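Local atomic coordinates of putative lipoprotein (Bacteroides fragilis, PDB entry 4GBS), a protein that belongs to the HmuY family of lipoproteins and probably binds haem as part of haem uptake. Residues F18-I23 / G30-D35; I45-L50 / T67-I72; V107-T112 / D136-L141; T171-R176 / Y194-E199. One frame throughout, in Å; residues are numbered along the deposited sequence.

Contact 1 (F18-I23 / G30-D35); sequences FGFITI and GTVRVD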
loop_
_atom_site.group_PDB
_atom_site.type_symbol
_atom_site.label_atom_id
_atom_site.label_comp_id
_atom_site.label_asym_id
_atom_site.label_seq_id
_atom_site.Cartn_x
_atom_site.Cartn_y
_atom_site.Cartn_z
ATOM N N PHE A 18 -0.146 -15.680 0.316
ATOM C CA PHE A 18 0.013 -14.336 -0.251
ATOM C C PHE A 18 -0.969 -14.100 -1.408
ATOM O O PHE A 18 -1.444 -15.057 -2.024
ATOM C CB PHE A 18 1.448 -14.077 -0.722
ATOM C CG PHE A 18 2.421 -14.082 0.431
ATOM C CD1 PHE A 18 2.515 -12.992 1.288
ATOM C CD2 PHE A 18 3.217 -15.192 0.686
ATOM C CE1 PHE A 18 3.388 -13.012 2.372
ATOM C CE2 PHE A 18 4.100 -15.206 1.768
ATOM C CZ PHE A 18 4.186 -14.109 2.596
ATOM N N GLY A 19 -1.277 -12.826 -1.661
ATOM C CA GLY A 19 -2.218 -12.399 -2.691
ATOM C C GLY A 19 -3.575 -12.038 -2.121
ATOM O O GLY A 19 -3.665 -11.562 -0.986
ATOM N N PHE A 20 -4.643 -12.282 -2.892
ATOM C CA PHE A 20 -6.014 -12.008 -2.466
ATOM C C PHE A 20 -6.482 -13.208 -1.650
ATOM O O PHE A 20 -7.171 -14.097 -2.153
ATOM C CB PHE A 20 -6.915 -11.691 -3.681
ATOM C CG PHE A 20 -6.689 -10.308 -4.263
ATOM C CD1 PHE A 20 -5.570 -10.033 -5.042
ATOM C CD2 PHE A 20 -7.599 -9.283 -4.034
ATOM C CE1 PHE A 20 -5.357 -8.748 -5.570
ATOM C CE2 PHE A 20 -7.394 -8.000 -4.579
ATOM C CZ PHE A 20 -6.274 -7.742 -5.341
ATOM N N ILE A 21 -6.055 -13.238 -0.370
ATOM C CA ILE A 21 -6.291 -14.320 0.590
ATOM C C ILE A 21 -7.797 -14.390 0.987
ATOM O O ILE A 21 -8.253 -15.444 1.431
ATOM C CB ILE A 21 -5.376 -14.190 1.838
ATOM C CG1 ILE A 21 -5.573 -12.850 2.598
ATOM C CG2 ILE A 21 -3.906 -14.405 1.446
ATOM C CD1 ILE A 21 -4.946 -12.814 3.995
ATOM N N THR A 22 -8.556 -13.297 0.783
ATOM C CA THR A 22 -10.007 -13.225 1.018
ATOM C C THR A 22 -10.653 -12.417 -0.132
ATOM O O THR A 22 -10.161 -11.345 -0.504
ATOM C CB THR A 22 -10.327 -12.624 2.396
ATOM O OG1 THR A 22 -9.614 -13.326 3.417
ATOM C CG2 THR A 22 -11.820 -12.606 2.709
ATOM N N ILE A 23 -11.728 -12.963 -0.710
ATOM C CA ILE A 23 -12.513 -12.334 -1.775
ATOM C C ILE A 23 -13.994 -12.560 -1.461
ATOM O O ILE A 23 -14.423 -13.704 -1.259
ATOM C CB ILE A 23 -12.139 -12.839 -3.196
ATOM C CG1 ILE A 23 -10.665 -12.532 -3.548
ATOM C CG2 ILE A 23 -13.074 -12.221 -4.238
ATOM C CD1 ILE A 23 -10.122 -13.234 -4.775
ATOM N N GLY A 30 -12.509 -7.658 0.238
ATOM C CA GLY A 30 -11.457 -8.657 0.249
ATOM C C GLY A 30 -10.270 -8.263 1.100
ATOM O O GLY A 30 -10.250 -7.182 1.707
ATOM N N THR A 31 -9.253 -9.143 1.108
ATOM C CA THR A 31 -8.031 -8.978 1.875
ATOM C C THR A 31 -6.855 -9.377 1.013
ATOM O O THR A 31 -6.853 -10.445 0.403
ATOM C CB THR A 31 -8.115 -9.803 3.164
ATOM O OG1 THR A 31 -9.315 -9.453 3.860
ATOM C CG2 THR A 31 -6.905 -9.624 4.068
ATOM N N VAL A 32 -5.850 -8.505 0.981
ATOM C CA VAL A 32 -4.603 -8.699 0.245
ATOM C C VAL A 32 -3.465 -8.839 1.254
ATOM O O VAL A 32 -3.398 -8.050 2.202
ATOM C CB VAL A 32 -4.343 -7.538 -0.767
ATOM C CG1 VAL A 32 -3.029 -7.723 -1.524
ATOM C CG2 VAL A 32 -5.499 -7.387 -1.737
ATOM N N ARG A 33 -2.572 -9.829 1.035
ATOM C CA ARG A 33 -1.375 -10.041 1.847
ATOM C C ARG A 33 -0.165 -10.158 0.910
ATOM O O ARG A 33 -0.186 -10.948 -0.035
ATOM C CB ARG A 33 -1.520 -11.269 2.771
ATOM C CG ARG A 33 -0.361 -11.450 3.760
ATOM C CD ARG A 33 -0.641 -12.535 4.801
ATOM N NE ARG A 33 0.440 -12.619 5.792
ATOM C CZ ARG A 33 1.422 -13.519 5.777
ATOM N NH1 ARG A 33 1.439 -14.478 4.857
ATOM N NH2 ARG A 33 2.369 -13.494 6.711
ATOM N N VAL A 34 0.865 -9.326 1.134
ATOM C CA VAL A 34 2.068 -9.346 0.302
ATOM C C VAL A 34 3.323 -9.360 1.172
ATOM O O VAL A 34 3.336 -8.797 2.270
ATOM C CB VAL A 34 2.157 -8.168 -0.730
ATOM C CG1 VAL A 34 1.063 -8.256 -1.795
ATOM C CG2 VAL A 34 2.172 -6.797 -0.065
ATOM N N ASP A 35 4.383 -9.998 0.648
ATOM C CA ASP A 35 5.721 -9.994 1.229
ATOM C C ASP A 35 6.463 -8.793 0.624
ATOM O O ASP A 35 6.872 -8.820 -0.544
ATOM C CB ASP A 35 6.464 -11.334 1.018
ATOM C CG ASP A 35 7.956 -11.339 1.367
ATOM O OD1 ASP A 35 8.439 -10.339 1.949
ATOM O OD2 ASP A 35 8.649 -12.335 1.025
#
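Val32 sets its CG2 methyl over one face of the Phe20 ring, a CH-pi contact 3.6 Å from CG2 to the ring centroid. Ring and branched side chain lie side by side and both reach Ile52 of strand 51-54, so this is the tightly packed side. The backbones come close at Gly30, with Thr22 O 3.1 Å from Gly30 CA, which suits a residue without a side chain. Gly19, whose backbone angles by themselves call for glycine, sends its N-H straight to Arg33 O (N to O 2.7 Å). The other face is looser and nearer solvent. There Arg33, with CG anti to the backbone N (chi1 -173°), lays the NH1 end of its guanidinium over one face of the Phe18 ring, toward the rim, planes 15° apart; Glu13 forms a salt bridge with NH2, and Asp17 O accepts from NH1. Thr31 and Thr22 run alongside, and Thr31 OG1 bonds to Asp193. Ile21 and Thr22 both face Thr31, giving a classic beta bulge in an antiparallel hairpin at the edge of the large sheet.

Contact 2 (I45-L50 / T67-I72); sequences INLHTL and TWDLAI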
loop_
_atom_site.group_PDB
_atom_site.type_symbol
_atom_site.label_atom_id
_atom_site.label_comp_id
_atom_site.label_asym_id
_atom_site.label_seq_id
_atom_site.Cartn_x
_atom_site.Cartn_y
_atom_site.Cartn_z
ATOM N N ILE A 45 -0.600 -4.647 -7.104
ATOM C CA ILE A 45 -1.940 -5.110 -6.784
ATOM C C ILE A 45 -2.890 -4.578 -7.834
ATOM O O ILE A 45 -2.905 -3.379 -8.117
ATOM C CB ILE A 45 -2.356 -4.674 -5.349
ATOM C CG1 ILE A 45 -1.295 -5.084 -4.297
ATOM C CG2 ILE A 45 -3.753 -5.183 -4.983
ATOM C CD1 ILE A 45 -1.004 -4.046 -3.332
ATOM N N ASN A 46 -3.681 -5.471 -8.406
ATOM C CA ASN A 46 -4.696 -5.103 -9.367
ATOM C C ASN A 46 -6.052 -5.481 -8.760
ATOM O O ASN A 46 -6.417 -6.660 -8.686
ATOM C CB ASN A 46 -4.429 -5.754 -10.725
ATOM C CG ASN A 46 -5.260 -5.204 -11.848
ATOM O OD1 ASN A 46 -6.434 -4.854 -11.688
ATOM N ND2 ASN A 46 -4.681 -5.192 -13.032
ATOM N N LEU A 47 -6.760 -4.455 -8.270
ATOM C CA LEU A 47 -8.067 -4.558 -7.638
ATOM C C LEU A 47 -9.171 -4.817 -8.672
ATOM O O LEU A 47 -10.238 -5.309 -8.308
ATOM C CB LEU A 47 -8.355 -3.267 -6.854
ATOM C CG LEU A 47 -7.504 -3.019 -5.596
ATOM C CD1 LEU A 47 -7.731 -1.636 -5.061
ATOM C CD2 LEU A 47 -7.787 -4.043 -4.513
ATOM N N HIS A 48 -8.916 -4.503 -9.952
ATOM C CA HIS A 48 -9.845 -4.740 -11.049
ATOM C C HIS A 48 -9.892 -6.223 -11.416
ATOM O O HIS A 48 -10.982 -6.754 -11.655
ATOM C CB HIS A 48 -9.468 -3.917 -12.294
ATOM C CG HIS A 48 -9.659 -2.436 -12.165
ATOM N ND1 HIS A 48 -8.818 -1.657 -11.371
ATOM C CD2 HIS A 48 -10.526 -1.618 -12.809
ATOM C CE1 HIS A 48 -9.228 -0.407 -11.529
ATOM N NE2 HIS A 48 -10.256 -0.334 -12.385
ATOM N N THR A 49 -8.712 -6.883 -11.494
ATOM C CA THR A 49 -8.608 -8.293 -11.899
ATOM C C THR A 49 -8.387 -9.236 -10.692
ATOM O O THR A 49 -8.411 -10.457 -10.879
ATOM C CB THR A 49 -7.461 -8.485 -12.914
ATOM O OG1 THR A 49 -6.213 -8.114 -12.330
ATOM C CG2 THR A 49 -7.679 -7.714 -14.219
ATOM N N LEU A 50 -8.185 -8.676 -9.464
ATOM C CA LEU A 50 -7.919 -9.406 -8.207
ATOM C C LEU A 50 -6.672 -10.284 -8.408
ATOM O O LEU A 50 -6.672 -11.488 -8.135
ATOM C CB LEU A 50 -9.138 -10.223 -7.727
ATOM C CG LEU A 50 -10.445 -9.445 -7.608
ATOM C CD1 LEU A 50 -11.568 -10.335 -7.151
ATOM C CD2 LEU A 50 -10.302 -8.254 -6.685
ATOM N N THR A 67 -0.686 -3.383 -16.397
ATOM C CA THR A 67 -1.858 -2.976 -15.642
ATOM C C THR A 67 -1.625 -3.245 -14.147
ATOM O O THR A 67 -1.023 -4.255 -13.779
ATOM C CB THR A 67 -3.077 -3.738 -16.223
ATOM O OG1 THR A 67 -4.269 -3.273 -15.607
ATOM C CG2 THR A 67 -2.961 -5.273 -16.124
ATOM N N TRP A 68 -2.064 -2.298 -13.295
ATOM C CA TRP A 68 -1.969 -2.314 -11.819
ATOM C C TRP A 68 -2.682 -1.090 -11.242
ATOM O O TRP A 68 -2.835 -0.077 -11.932
ATOM C CB TRP A 68 -0.507 -2.378 -11.316
ATOM C CG TRP A 68 0.391 -1.305 -11.869
ATOM C CD1 TRP A 68 0.912 -1.239 -13.131
ATOM C CD2 TRP A 68 0.963 -0.208 -11.142
ATOM N NE1 TRP A 68 1.694 -0.120 -13.262
ATOM C CE2 TRP A 68 1.755 0.529 -12.054
ATOM C CE3 TRP A 68 0.831 0.262 -9.822
ATOM C CZ2 TRP A 68 2.431 1.700 -11.684
ATOM C CZ3 TRP A 68 1.505 1.415 -9.454
ATOM C CH2 TRP A 68 2.290 2.125 -10.381
ATOM N N ASP A 69 -3.119 -1.180 -9.987
ATOM C CA ASP A 69 -3.815 -0.079 -9.322
ATOM C C ASP A 69 -2.909 0.563 -8.255
ATOM O O ASP A 69 -2.868 1.800 -8.161
ATOM C CB ASP A 69 -5.131 -0.570 -8.718
ATOM C CG ASP A 69 -6.097 -1.013 -9.787
ATOM O OD1 ASP A 69 -6.088 -0.413 -10.881
ATOM O OD2 ASP A 69 -6.852 -1.959 -9.542
ATOM N N LEU A 70 -2.164 -0.256 -7.497
ATOM C CA LEU A 70 -1.201 0.241 -6.512
ATOM C C LEU A 70 -0.049 -0.762 -6.370
ATOM O O LEU A 70 -0.133 -1.890 -6.869
ATOM C CB LEU A 70 -1.825 0.563 -5.130
ATOM C CG LEU A 70 -2.374 -0.577 -4.260
ATOM C CD1 LEU A 70 -2.345 -0.183 -2.789
ATOM C CD2 LEU A 70 -3.762 -1.035 -4.729
ATOM N N ALA A 71 1.043 -0.317 -5.745
ATOM C CA ALA A 71 2.235 -1.132 -5.539
ATOM C C ALA A 71 2.822 -0.853 -4.171
ATOM O O ALA A 71 2.736 0.275 -3.681
ATOM C CB ALA A 71 3.265 -0.875 -6.634
ATOM N N ILE A 72 3.385 -1.902 -3.538
ATOM C CA ILE A 72 3.990 -1.836 -2.201
ATOM C C ILE A 72 5.442 -2.320 -2.282
ATOM O O ILE A 72 5.724 -3.376 -2.832
ATOM C CB ILE A 72 3.168 -2.644 -1.151
ATOM C CG1 ILE A 72 1.683 -2.176 -1.122
ATOM C CG2 ILE A 72 3.796 -2.536 0.249
ATOM C CD1 ILE A 72 0.730 -3.090 -0.393
#
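Asp69 OD2 gathers donors from the turn after strand 43-46. His48 ND1 meets Asp69 OD2 at 2.7 Å on the syn side, the oxygen lying in the imidazole plane at the ring edge, and Leu47 N comes to Asp69 OD2 from the anti side at 2.8 Å; His48 N adds a weak bond. A carboxylate suits this place because one oxygen can serve a side chain and a turn backbone together. Alongside, Ile45 CD1 meets Ile72 CD1 at 3.5 Å and Leu70 CG at 3.8 Å, apolar branches suited to the buried face between the sheets. In the next shell, His48 NE2 bonds to Asp169, so the imidazole is held at both nitrogens. Asn46 shapes the turn: its OD1 accepts from Thr49 N at 3.1 Å, an Asx motif, while ND2 holds Thr67 OG1 weakly. Ile45 O accepts from both Asp69 N and Leu70 N, since these two residues face Ile45 together: a classic beta bulge in an antiparallel strand pair.

Contact 3 (V107-T112 / D136-L141); sequences VADEWT and DFNPEL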
loop_
_atom_site.group_PDB
_atom_site.type_symbol
_atom_site.label_atom_id
_atom_site.label_comp_id
_atom_site.label_asym_id
_atom_site.label_seq_id
_atom_site.Cartn_x
_atom_site.Cartn_y
_atom_site.Cartn_z
ATOM N N VAL A 107 -4.618 13.286 -2.689
ATOM C CA VAL A 107 -3.199 13.503 -2.914
ATOM C C VAL A 107 -2.673 12.535 -3.967
ATOM O O VAL A 107 -2.780 11.310 -3.821
ATOM C CB VAL A 107 -2.431 13.361 -1.588
ATOM C CG1 VAL A 107 -0.942 13.646 -1.771
ATOM C CG2 VAL A 107 -3.034 14.266 -0.517
ATOM N N ALA A 108 -2.091 13.112 -5.025
ATOM C CA ALA A 108 -1.482 12.349 -6.107
ATOM C C ALA A 108 -0.066 11.932 -5.722
ATOM O O ALA A 108 0.453 12.405 -4.716
ATOM C CB ALA A 108 -1.475 13.178 -7.384
ATOM N N ASP A 109 0.545 11.043 -6.507
ATOM C CA ASP A 109 1.924 10.627 -6.287
ATOM C C ASP A 109 2.881 11.747 -6.552
ATOM O O ASP A 109 2.605 12.635 -7.366
ATOM C CB ASP A 109 2.321 9.435 -7.178
ATOM C CG ASP A 109 1.677 8.107 -6.857
ATOM O OD1 ASP A 109 0.651 8.098 -6.144
ATOM O OD2 ASP A 109 2.190 7.077 -7.329
ATOM N N GLU A 110 4.028 11.676 -5.901
ATOM C CA GLU A 110 5.128 12.615 -6.103
ATOM C C GLU A 110 6.298 11.871 -6.694
ATOM O O GLU A 110 6.470 10.682 -6.441
ATOM C CB GLU A 110 5.515 13.304 -4.784
ATOM C CG GLU A 110 4.467 14.299 -4.299
ATOM C CD GLU A 110 4.690 14.841 -2.902
ATOM O OE1 GLU A 110 5.791 14.614 -2.354
ATOM O OE2 GLU A 110 3.765 15.483 -2.352
ATOM N N TRP A 111 7.078 12.550 -7.503
ATOM C CA TRP A 111 8.285 11.976 -8.075
ATOM C C TRP A 111 9.398 12.187 -7.058
ATOM O O TRP A 111 9.625 13.322 -6.617
ATOM C CB TRP A 111 8.591 12.584 -9.451
ATOM C CG TRP A 111 9.860 12.066 -10.058
ATOM C CD1 TRP A 111 11.064 12.707 -10.107
ATOM C CD2 TRP A 111 10.084 10.745 -10.582
ATOM N NE1 TRP A 111 12.007 11.896 -10.698
ATOM C CE2 TRP A 111 11.433 10.683 -10.995
ATOM C CE3 TRP A 111 9.258 9.631 -10.802
ATOM C CZ2 TRP A 111 11.975 9.548 -11.610
ATOM C CZ3 TRP A 111 9.795 8.513 -11.420
ATOM C CH2 TRP A 111 11.142 8.469 -11.793
ATOM N N THR A 112 10.019 11.082 -6.615
ATOM C CA THR A 112 11.052 11.107 -5.579
ATOM C C THR A 112 12.355 10.492 -6.064
ATOM O O THR A 112 12.346 9.590 -6.904
ATOM C CB THR A 112 10.559 10.343 -4.326
ATOM O OG1 THR A 112 10.411 8.937 -4.625
ATOM C CG2 THR A 112 9.257 10.934 -3.746
ATOM N N ASP A 136 7.942 7.106 -8.379
ATOM C CA ASP A 136 6.692 7.684 -7.906
ATOM C C ASP A 136 6.462 7.200 -6.507
ATOM O O ASP A 136 6.885 6.084 -6.156
ATOM C CB ASP A 136 5.499 7.325 -8.810
ATOM C CG ASP A 136 5.306 8.185 -10.035
ATOM O OD1 ASP A 136 5.931 9.255 -10.111
ATOM O OD2 ASP A 136 4.425 7.862 -10.848
ATOM N N PHE A 137 5.801 8.016 -5.699
ATOM C CA PHE A 137 5.526 7.684 -4.316
ATOM C C PHE A 137 4.257 8.393 -3.859
ATOM O O PHE A 137 4.130 9.600 -4.094
ATOM C CB PHE A 137 6.737 8.085 -3.462
ATOM C CG PHE A 137 6.524 8.009 -1.967
ATOM C CD1 PHE A 137 6.480 6.778 -1.315
ATOM C CD2 PHE A 137 6.410 9.168 -1.206
ATOM C CE1 PHE A 137 6.295 6.712 0.068
ATOM C CE2 PHE A 137 6.233 9.101 0.179
ATOM C CZ PHE A 137 6.173 7.875 0.806
ATOM N N ASN A 138 3.314 7.659 -3.228
ATOM C CA ASN A 138 2.118 8.303 -2.707
ATOM C C ASN A 138 2.327 8.586 -1.238
ATOM O O ASN A 138 2.331 7.642 -0.441
ATOM C CB ASN A 138 0.832 7.510 -2.934
ATOM C CG ASN A 138 -0.369 8.428 -2.810
ATOM O OD1 ASN A 138 -0.838 8.735 -1.723
ATOM N ND2 ASN A 138 -0.806 9.005 -3.908
ATOM N N PRO A 139 2.540 9.863 -0.848
ATOM C CA PRO A 139 2.783 10.153 0.578
ATOM C C PRO A 139 1.540 9.981 1.447
ATOM O O PRO A 139 1.668 9.872 2.666
ATOM C CB PRO A 139 3.224 11.623 0.566
ATOM C CG PRO A 139 2.613 12.204 -0.681
ATOM C CD PRO A 139 2.599 11.092 -1.681
ATOM N N GLU A 140 0.349 9.980 0.832
ATOM C CA GLU A 140 -0.897 9.911 1.570
ATOM C C GLU A 140 -1.195 8.468 1.984
ATOM O O GLU A 140 -1.452 8.248 3.163
ATOM C CB GLU A 140 -2.067 10.504 0.750
ATOM C CG GLU A 140 -3.333 10.805 1.551
ATOM C CD GLU A 140 -3.311 12.008 2.475
ATOM O OE1 GLU A 140 -2.226 12.604 2.667
ATOM O OE2 GLU A 140 -4.397 12.393 2.966
ATOM N N LEU A 141 -1.186 7.495 1.041
ATOM C CA LEU A 141 -1.493 6.111 1.402
ATOM C C LEU A 141 -0.383 5.539 2.274
ATOM O O LEU A 141 -0.685 4.772 3.193
ATOM C CB LEU A 141 -1.718 5.220 0.159
ATOM C CG LEU A 141 -2.911 4.221 0.209
ATOM C CD1 LEU A 141 -3.253 3.690 -1.180
ATOM C CD2 LEU A 141 -2.687 3.076 1.192
HETATM O O HOH W 1 4.226 11.696 -10.159
#
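Glu110 and Phe137 form an antiparallel hydrogen-bonded pair, N to O 2.8 Å each way, the bond from Glu110 N nearly straight and that from Phe137 N more bent, beyond which, toward Val107 and Glu140, the two chains no longer pair through their backbones. At that end a side chain takes over the bonding: Asn138 ND2 gives one hydrogen to Val107 O (3.0 Å) and the other to Asp109 OD1 (2.8 Å), both partners close to its amide plane. An asparagine suits the spot because its OD1 also accepts from Leu141 N (3.0 Å), fixing the turn that follows. Asp109 OD1 has a further partner in Thr79 OG1. Asp109 OD2 lies 4.2 Å from Asp136 OD2, a like-charged pair; a water bridges Asp136 OD1 to Asp109 O, weakly on the latter side. Asp136 OD1 also meets the edge of the Trp111 ring, in its plane and 3.4 Å from CE3. Val107 touches Pro139 CG and the aliphatic part of Glu140, whose OE2 bonds to Glu86 N, and Thr112 CG2 packs on Phe137 CB. The whole is an antiparallel strand pair ending in an Asx motif, Asn138 ND2 bonding one carbonyl and one carboxylate of 107-112.

Contact 4 (T171-R176 / Y194-E199); sequences TMAAIR and YIYPYE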
loop_
_atom_site.group_PDB
_atom_site.type_symbol
_atom_site.label_atom_id
_atom_site.label_comp_id
_atom_site.label_asym_id
_atom_site.label_seq_id
_atom_site.Cartn_x
_atom_site.Cartn_y
_atom_site.Cartn_z
ATOM N N THR A 171 -12.967 4.990 -10.560
ATOM C CA THR A 171 -13.479 4.005 -9.602
ATOM C C THR A 171 -12.707 4.231 -8.322
ATOM O O THR A 171 -11.614 4.822 -8.345
ATOM C CB THR A 171 -13.425 2.552 -10.083
ATOM O OG1 THR A 171 -12.069 2.135 -10.235
ATOM C CG2 THR A 171 -14.247 2.306 -11.338
HETATM N N MSE A 172 -13.269 3.791 -7.203
HETATM C CA MSE A 172 -12.652 4.056 -5.937
HETATM C C MSE A 172 -12.572 2.836 -5.083
HETATM O O MSE A 172 -13.453 1.983 -5.128
HETATM C CB MSE A 172 -13.468 5.119 -5.234
HETATM C CG MSE A 172 -12.626 6.093 -4.471
HETATM SE SE MSE A 172 -13.715 7.580 -3.907
HETATM C CE MSE A 172 -14.291 8.286 -5.661
ATOM N N ALA A 173 -11.509 2.767 -4.284
ATOM C CA ALA A 173 -11.285 1.716 -3.295
ATOM C C ALA A 173 -11.113 2.317 -1.930
ATOM O O ALA A 173 -10.564 3.412 -1.793
ATOM C CB ALA A 173 -10.063 0.875 -3.647
ATOM N N ALA A 174 -11.593 1.609 -0.921
ATOM C CA ALA A 174 -11.404 1.951 0.479
ATOM C C ALA A 174 -10.422 0.937 1.038
ATOM O O ALA A 174 -10.687 -0.257 0.928
ATOM C CB ALA A 174 -12.738 1.961 1.213
ATOM N N ILE A 175 -9.219 1.383 1.462
ATOM C CA ILE A 175 -8.155 0.479 1.936
ATOM C C ILE A 175 -7.866 0.741 3.405
ATOM O O ILE A 175 -7.804 1.892 3.846
ATOM C CB ILE A 175 -6.869 0.644 1.071
ATOM C CG1 ILE A 175 -7.161 0.300 -0.414
ATOM C CG2 ILE A 175 -5.693 -0.186 1.627
ATOM C CD1 ILE A 175 -6.088 0.747 -1.412
ATOM N N ARG A 176 -7.663 -0.344 4.160
ATOM C CA ARG A 176 -7.330 -0.261 5.571
ATOM C C ARG A 176 -6.296 -1.350 5.889
ATOM O O ARG A 176 -6.595 -2.531 5.724
ATOM C CB ARG A 176 -8.618 -0.392 6.415
ATOM C CG ARG A 176 -8.590 0.244 7.799
ATOM C CD ARG A 176 -7.945 -0.646 8.833
ATOM N NE ARG A 176 -8.039 -0.095 10.182
ATOM C CZ ARG A 176 -7.458 -0.640 11.241
ATOM N NH1 ARG A 176 -6.734 -1.746 11.114
ATOM N NH2 ARG A 176 -7.581 -0.077 12.433
ATOM N N TYR A 194 -9.951 -4.289 1.949
ATOM C CA TYR A 194 -10.403 -3.272 1.009
ATOM C C TYR A 194 -11.904 -3.407 0.712
ATOM O O TYR A 194 -12.521 -4.425 0.996
ATOM C CB TYR A 194 -9.591 -3.350 -0.316
ATOM C CG TYR A 194 -9.828 -4.618 -1.113
ATOM C CD1 TYR A 194 -10.881 -4.711 -2.026
ATOM C CD2 TYR A 194 -8.990 -5.719 -0.974
ATOM C CE1 TYR A 194 -11.123 -5.885 -2.737
ATOM C CE2 TYR A 194 -9.200 -6.887 -1.710
ATOM C CZ TYR A 194 -10.280 -6.973 -2.575
ATOM O OH TYR A 194 -10.525 -8.149 -3.250
ATOM N N ILE A 195 -12.464 -2.349 0.139
ATOM C CA ILE A 195 -13.792 -2.252 -0.460
ATOM C C ILE A 195 -13.560 -1.784 -1.871
ATOM O O ILE A 195 -13.058 -0.674 -2.047
ATOM C CB ILE A 195 -14.843 -1.375 0.283
ATOM C CG1 ILE A 195 -15.069 -1.824 1.727
ATOM C CG2 ILE A 195 -16.159 -1.322 -0.528
ATOM C CD1 ILE A 195 -15.826 -0.779 2.590
ATOM N N TYR A 196 -13.854 -2.621 -2.868
ATOM C CA TYR A 196 -13.695 -2.204 -4.241
ATOM C C TYR A 196 -14.739 -2.899 -5.100
ATOM O O TYR A 196 -14.791 -4.134 -5.130
ATOM C CB TYR A 196 -12.269 -2.431 -4.799
ATOM C CG TYR A 196 -12.144 -1.918 -6.218
ATOM C CD1 TYR A 196 -12.027 -0.556 -6.479
ATOM C CD2 TYR A 196 -12.220 -2.786 -7.304
ATOM C CE1 TYR A 196 -12.036 -0.067 -7.783
ATOM C CE2 TYR A 196 -12.182 -2.311 -8.615
ATOM C CZ TYR A 196 -12.081 -0.949 -8.849
ATOM O OH TYR A 196 -12.020 -0.468 -10.134
ATOM N N PRO A 197 -15.560 -2.099 -5.825
ATOM C CA PRO A 197 -15.547 -0.624 -5.883
ATOM C C PRO A 197 -16.339 -0.000 -4.731
ATOM O O PRO A 197 -17.415 -0.486 -4.396
ATOM C CB PRO A 197 -16.191 -0.317 -7.250
ATOM C CG PRO A 197 -16.554 -1.664 -7.875
ATOM C CD PRO A 197 -16.574 -2.643 -6.739
ATOM N N TYR A 198 -15.783 1.057 -4.105
ATOM C CA TYR A 198 -16.438 1.774 -3.012
ATOM C C TYR A 198 -17.422 2.811 -3.578
ATOM O O TYR A 198 -17.047 3.667 -4.373
ATOM C CB TYR A 198 -15.430 2.449 -2.044
ATOM C CG TYR A 198 -16.071 3.518 -1.175
ATOM C CD1 TYR A 198 -16.937 3.177 -0.138
ATOM C CD2 TYR A 198 -15.874 4.873 -1.440
ATOM C CE1 TYR A 198 -17.594 4.156 0.610
ATOM C CE2 TYR A 198 -16.515 5.861 -0.686
ATOM C CZ TYR A 198 -17.368 5.497 0.341
ATOM O OH TYR A 198 -17.992 6.473 1.084
ATOM N N GLU A 199 -18.672 2.746 -3.119
ATOM C CA GLU A 199 -19.744 3.667 -3.478
ATOM C C GLU A 199 -20.540 4.019 -2.237
ATOM O O GLU A 199 -21.013 3.095 -1.566
ATOM C CB GLU A 199 -20.671 3.069 -4.558
ATOM C CG GLU A 199 -20.035 2.816 -5.918
ATOM C CD GLU A 199 -20.923 2.188 -6.979
ATOM O OE1 GLU A 199 -22.154 2.098 -6.770
ATOM O OE2 GLU A 199 -20.379 1.797 -8.038
#
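Strands 172-179 and 189-195 make an antiparallel hairpin, and this contact lies at its open end, where the second strand gives way to the C-terminal tail. Ala174 and Ile195 are its hydrogen-bonded pair, with N to O 2.9 Å in both directions. A small Ala174 fits here, because its CB has Ile195 CB on the same face at 4.1 Å and Tyr198 CB at 4.3 Å. Beyond Ile195 the pairing turns irregular: the peptide between Tyr196 and Pro197 is cis, and the next bond to the partner strand is Tyr198 N to Met172 O, short and straight at 2.7 Å. Proline suits a cis link, and its CB lies over the centre of the Tyr196 ring. With CG anti to the backbone N (chi1 -177°), Tyr196 runs its ring past Ala173 CB toward Thr171, where OH donates to OG1 at 2.6 Å, the threonine oxygen lying in the ring plane. Thr171 OG1 is also bonded to Asp169, so it links the phenol to an acid. On the Tyr198 side, the selenium of Met172, a selenomethionine, lies near that ring's edge, SE to CD2 4.3 Å. Around the hairpin, Ala173 and Ile175 bond through their backbones to strand 163-166, while Tyr194 bonds to Gly30 of strand 29-35, placing the pair inside the large antiparallel sheet.

In the fold
Followed from the N terminus, the four contacts come in series; none nests in or crosses another. Contact 1 closes the short turn between strands 19-24 and 29-35. Contact 2 brings the chain back after its excursion through strand 51-54, contact 3 does so after strand 117-119, and contact 4 closes the last hairpin. Contacts 1, 3 and 4 belong to the nine-stranded sheet: 1 and 4 are joined where strands 29-35 and 189-195 pair, while 3 lies toward the other edge, its centre about 23 Å from that of contact 1. Contact 2, in the four-stranded sheet, touches all three, through Phe20, Leu141 and the tyrosines Tyr194 and Tyr196, and so ties the two sheets together.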